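Side-chain contacts in pterin-4-alpha-carbinolamine dehydratase MoaB2 (Mycobacterium marinum, PDB 3RFQ), which probably takes part in molybdenum cofactor biosynthesis as a MogA/MoaB-type protein with a probable molybdopterin-binding domain: residues 73-76 against 77-81; 105-108 against 109-113. All blocks are in the same frame, centred on the assembly; numbering follows the deposited sequence.

Contact 1 (73-76 against 77-81); sequences ADEV and DIRNA
Asp74 N-caps helix 75-87: its OD2 accepts from Asp77 N at 3.0 Å, using the lone pair that faces away from OD1. With CG anti to the backbone N (chi1 174°), the Asp74 carboxylate swings forward over the first turn, where it caps the amide N-H of Asp77. The carbonyl of the same residue begins the helical series, Ile78 N reaching Asp74 O at 2.9 Å in an almost straight bond. The cap brings two acids together: Asp74 OD2 lies 3.7 Å from Asp77 OD1, with the carboxylate planes 51° apart. Donation by the Asp77 amide and the positive end of the helix dipole probably ease that repulsion. On another side of the turn Glu75 and Arg79, one turn apart, run alongside each other in the same direction. Glu75 OE2 receives Arg79 NH2 at 3.2 Å in a salt bridge that is far from flat, carboxylate and guanidinium being 77° apart. Behind the cap, Ile78 is buried against Val71 of strand 63-71 and Val106, while the Ala73 amide donates to Asp40 OD1. Ile78 CG1, beside its own backbone N, packs against the capping residue's carbonyl, 3.1 Å from Asp74 O.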
loop_
_atom_site.group_PDB
_atom_site.type_symbol
_atom_site.label_atom_id
_atom_site.label_comp_id
_atom_site.label_asym_id
_atom_site.label_seq_id
_atom_site.Cartn_x
_atom_site.Cartn_y
_atom_site.Cartn_z
ATOM N N ALA C 73 0.047 -31.250 12.189
ATOM C CA ALA C 73 -0.836 -30.118 12.472
ATOM C C ALA C 73 -1.564 -30.415 13.775
ATOM O O ALA C 73 -2.772 -30.680 13.810
ATOM C CB ALA C 73 -1.803 -29.910 11.332
ATOM N N ASP C 74 -0.795 -30.403 14.849
ATOM C CA ASP C 74 -1.274 -30.761 16.166
ATOM C C ASP C 74 -0.692 -29.727 17.129
ATOM O O ASP C 74 0.510 -29.441 17.108
ATOM C CB ASP C 74 -0.802 -32.169 16.525
ATOM C CG ASP C 74 -1.136 -32.549 17.947
ATOM O OD1 ASP C 74 -2.267 -33.029 18.172
ATOM O OD2 ASP C 74 -0.271 -32.354 18.837
ATOM N N GLU C 75 -1.573 -29.168 17.952
ATOM C CA GLU C 75 -1.274 -28.038 18.822
ATOM C C GLU C 75 -0.134 -28.333 19.788
ATOM O O GLU C 75 0.764 -27.512 19.956
ATOM C CB GLU C 75 -2.542 -27.641 19.589
ATOM C CG GLU C 75 -2.727 -26.146 19.757
ATOM C CD GLU C 75 -4.133 -25.777 20.257
ATOM O OE1 GLU C 75 -5.140 -26.293 19.696
ATOM O OE2 GLU C 75 -4.224 -24.970 21.216
ATOM N N VAL C 76 -0.163 -29.507 20.405
ATOM C CA VAL C 76 0.876 -29.930 21.340
ATOM C C VAL C 76 2.230 -30.129 20.625
ATOM O O VAL C 76 3.285 -29.680 21.118
ATOM C CB VAL C 76 0.427 -31.193 22.124
ATOM C CG1 VAL C 76 1.609 -31.881 22.869
ATOM C CG2 VAL C 76 -0.700 -30.831 23.099
ATOM N N ASP C 77 2.202 -30.769 19.455
ATOM C CA ASP C 77 3.445 -31.030 18.739
ATOM C C ASP C 77 4.083 -29.732 18.261
ATOM O O ASP C 77 5.300 -29.547 18.428
ATOM C CB ASP C 77 3.275 -32.059 17.612
ATOM C CG ASP C 77 2.960 -33.475 18.151
ATOM O OD1 ASP C 77 3.142 -33.726 19.371
ATOM O OD2 ASP C 77 2.520 -34.346 17.357
ATOM N N ILE C 78 3.263 -28.827 17.719
ATOM C CA ILE C 78 3.752 -27.531 17.268
ATOM C C ILE C 78 4.318 -26.750 18.447
ATOM O O ILE C 78 5.435 -26.250 18.388
ATOM C CB ILE C 78 2.665 -26.710 16.555
ATOM C CG1 ILE C 78 2.118 -27.470 15.348
ATOM C CG2 ILE C 78 3.232 -25.384 16.112
ATOM C CD1 ILE C 78 0.840 -26.862 14.786
ATOM N N ARG C 79 3.561 -26.690 19.537
ATOM C CA ARG C 79 3.979 -25.986 20.746
ATOM C C ARG C 79 5.291 -26.530 21.328
ATOM O O ARG C 79 6.186 -25.764 21.719
ATOM C CB ARG C 79 2.856 -26.074 21.766
ATOM C CG ARG C 79 3.018 -25.211 22.984
ATOM C CD ARG C 79 1.781 -25.379 23.870
ATOM N NE ARG C 79 0.667 -24.614 23.295
ATOM C CZ ARG C 79 -0.603 -25.020 23.306
ATOM N NH1 ARG C 79 -0.910 -26.202 23.852
ATOM N NH2 ARG C 79 -1.555 -24.253 22.743
ATOM N N ASN C 80 5.418 -27.852 21.381
ATOM C CA ASN C 80 6.667 -28.461 21.841
ATOM C C ASN C 80 7.865 -28.134 20.953
ATOM O O ASN C 80 8.959 -27.920 21.472
ATOM C CB ASN C 80 6.536 -29.976 22.000
ATOM C CG ASN C 80 5.721 -30.367 23.226
ATOM O OD1 ASN C 80 5.138 -29.512 23.909
ATOM N ND2 ASN C 80 5.672 -31.677 23.515
ATOM N N ALA C 81 7.678 -28.124 19.636
ATOM C CA ALA C 81 8.776 -27.791 18.738
ATOM C C ALA C 81 9.237 -26.343 18.964
ATOM O O ALA C 81 10.435 -26.056 18.948
ATOM C CB ALA C 81 8.375 -28.008 17.289
#

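Contact 2 (105-108 against 109-113); sequences DVTP and ESTRE
Val106 O opens the first turn of helix 107-114 by accepting from Ser110 N at 3.0 Å, and the i to i+4 pattern continues from Thr111 N to Thr107 O and from Arg112 N to Pro108 O. Proline fits in this first turn, where its missing N-H costs no helical bond. Thr111 adds a side-chain bond to the backbone series: its OG1 donates to Thr107 O at 2.7 Å, approaching from above the carbonyl plane, 41° out of it. The hydroxyl is put there by a chi1 of -59°, which sets OG1 beside the residue's own N, and Thr107 O is thereby gripped by two donors of one residue. Thr111 OG1 also bonds to Asn155 ND2. Thr107 CG2 runs alongside, 3.9 Å from Thr111 OG1, while Thr107 OG1 bonds to Gly97 O. Glu109 folds back over the start of the helix, bent at chi2 (53°), and its OE2 comes within 4.0 Å of Pro108 CB. The same oxygen makes a salt bridge to Arg142 and a second to Arg112, whose NH1 gives Glu109 OE2 a weak hydrogen bond of 3.4 Å. Pro108 O lies over the centre of the Arg112 guanidinium face, 4.3 Å above its plane. Helix 107-114 and the residue before it pack on helix 75-87, where Val106 and Ser110 touch Ile78 and Thr111 touches Leu82, and on strand 151-156, where Thr107 meets Asn155 and Thr111 meets Val153.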
loop_
_atom_site.group_PDB
_atom_site.type_symbol
_atom_site.label_atom_id
_atom_site.label_comp_id
_atom_site.label_asym_id
_atom_site.label_seq_id
_atom_site.Cartn_x
_atom_site.Cartn_y
_atom_site.Cartn_z
ATOM N N ASP C 105 -5.888 -26.123 11.140
ATOM C CA ASP C 105 -4.991 -24.988 10.988
ATOM C C ASP C 105 -4.735 -24.351 12.350
ATOM O O ASP C 105 -5.326 -23.294 12.679
ATOM C CB ASP C 105 -5.554 -23.966 10.009
ATOM C CG ASP C 105 -5.403 -24.393 8.542
ATOM O OD1 ASP C 105 -4.252 -24.426 8.041
ATOM O OD2 ASP C 105 -6.445 -24.637 7.884
ATOM N N VAL C 106 -3.877 -25.006 13.139
ATOM C CA VAL C 106 -3.710 -24.674 14.561
ATOM C C VAL C 106 -2.385 -23.982 14.945
ATOM O O VAL C 106 -2.139 -23.733 16.128
ATOM C CB VAL C 106 -3.959 -25.898 15.488
ATOM C CG1 VAL C 106 -5.447 -26.321 15.459
ATOM C CG2 VAL C 106 -3.054 -27.063 15.117
ATOM N N THR C 107 -1.557 -23.658 13.953
ATOM C CA THR C 107 -0.266 -22.997 14.211
ATOM C C THR C 107 -0.442 -21.695 15.018
ATOM O O THR C 107 0.300 -21.470 15.993
ATOM C CB THR C 107 0.508 -22.726 12.914
ATOM O OG1 THR C 107 0.658 -23.947 12.171
ATOM C CG2 THR C 107 1.875 -22.101 13.172
ATOM N N PRO C 108 -1.439 -20.862 14.661
ATOM C CA PRO C 108 -1.524 -19.604 15.456
ATOM C C PRO C 108 -1.897 -19.827 16.919
ATOM O O PRO C 108 -1.324 -19.156 17.785
ATOM C CB PRO C 108 -2.607 -18.789 14.742
ATOM C CG PRO C 108 -2.658 -19.399 13.329
ATOM C CD PRO C 108 -2.392 -20.865 13.535
ATOM N N GLU C 109 -2.832 -20.747 17.184
ATOM C CA GLU C 109 -3.250 -21.086 18.550
ATOM C C GLU C 109 -2.077 -21.669 19.348
ATOM O O GLU C 109 -1.894 -21.317 20.518
ATOM C CB GLU C 109 -4.449 -22.070 18.578
ATOM C CG GLU C 109 -5.800 -21.495 18.141
ATOM C CD GLU C 109 -5.720 -20.823 16.775
ATOM O OE1 GLU C 109 -5.374 -21.505 15.781
ATOM O OE2 GLU C 109 -5.938 -19.594 16.711
ATOM N N SER C 110 -1.313 -22.567 18.724
ATOM C CA SER C 110 -0.083 -23.110 19.341
ATOM C C SER C 110 0.936 -22.004 19.618
ATOM O O SER C 110 1.577 -21.981 20.680
ATOM C CB SER C 110 0.581 -24.158 18.443
ATOM O OG SER C 110 -0.296 -25.228 18.128
ATOM N N THR C 111 1.094 -21.099 18.655
ATOM C CA THR C 111 2.083 -20.027 18.773
ATOM C C THR C 111 1.706 -19.009 19.860
ATOM O O THR C 111 2.544 -18.613 20.669
ATOM C CB THR C 111 2.314 -19.369 17.412
ATOM O OG1 THR C 111 2.766 -20.384 16.510
ATOM C CG2 THR C 111 3.358 -18.233 17.496
ATOM N N ARG C 112 0.444 -18.612 19.904
ATOM C CA ARG C 112 0.001 -17.587 20.859
ATOM C C ARG C 112 0.388 -17.920 22.301
ATOM O O ARG C 112 0.752 -17.030 23.062
ATOM C CB ARG C 112 -1.525 -17.409 20.786
ATOM C CG ARG C 112 -2.047 -16.135 21.464
ATOM C CD ARG C 112 -3.542 -15.926 21.154
ATOM N NE ARG C 112 -3.817 -15.661 19.729
ATOM C CZ ARG C 112 -4.531 -16.443 18.912
ATOM N NH1 ARG C 112 -5.074 -17.579 19.344
ATOM N NH2 ARG C 112 -4.710 -16.083 17.650
ATOM N N GLU C 113 0.295 -19.201 22.650
ATOM C CA GLU C 113 0.560 -19.684 24.003
ATOM C C GLU C 113 1.986 -19.465 24.469
ATOM O O GLU C 113 2.227 -19.196 25.647
ATOM C CB GLU C 113 0.241 -21.171 24.101
ATOM C CG GLU C 113 -1.198 -21.448 24.388
ATOM C CD GLU C 113 -1.678 -20.710 25.629
ATOM O OE1 GLU C 113 -1.206 -21.068 26.745
ATOM O OE2 GLU C 113 -2.511 -19.772 25.466
#

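In the fold
Contacts 1 and 2 are the opening turns of two neighbouring helices, 75-87 and 107-114, with their centres about 8 Å apart on the same side of the chain's centre. A probable hydrogen bond joins them directly: Ser110 OG stands 3.1 Å from Glu75 O, a carbonyl already used within its own helix. Arg79 extends the junction, its NH2 packing 3.3 Å from Glu113 CG. Contact 1 lies at the surface, whereas contact 2 is partly buried and reaches strand 151-156 of the central sheet. Both belong to the probable molybdopterin-binding domain. The sodium ion of this structure is bound through Ser129 and Asp165, which belong to neither contact.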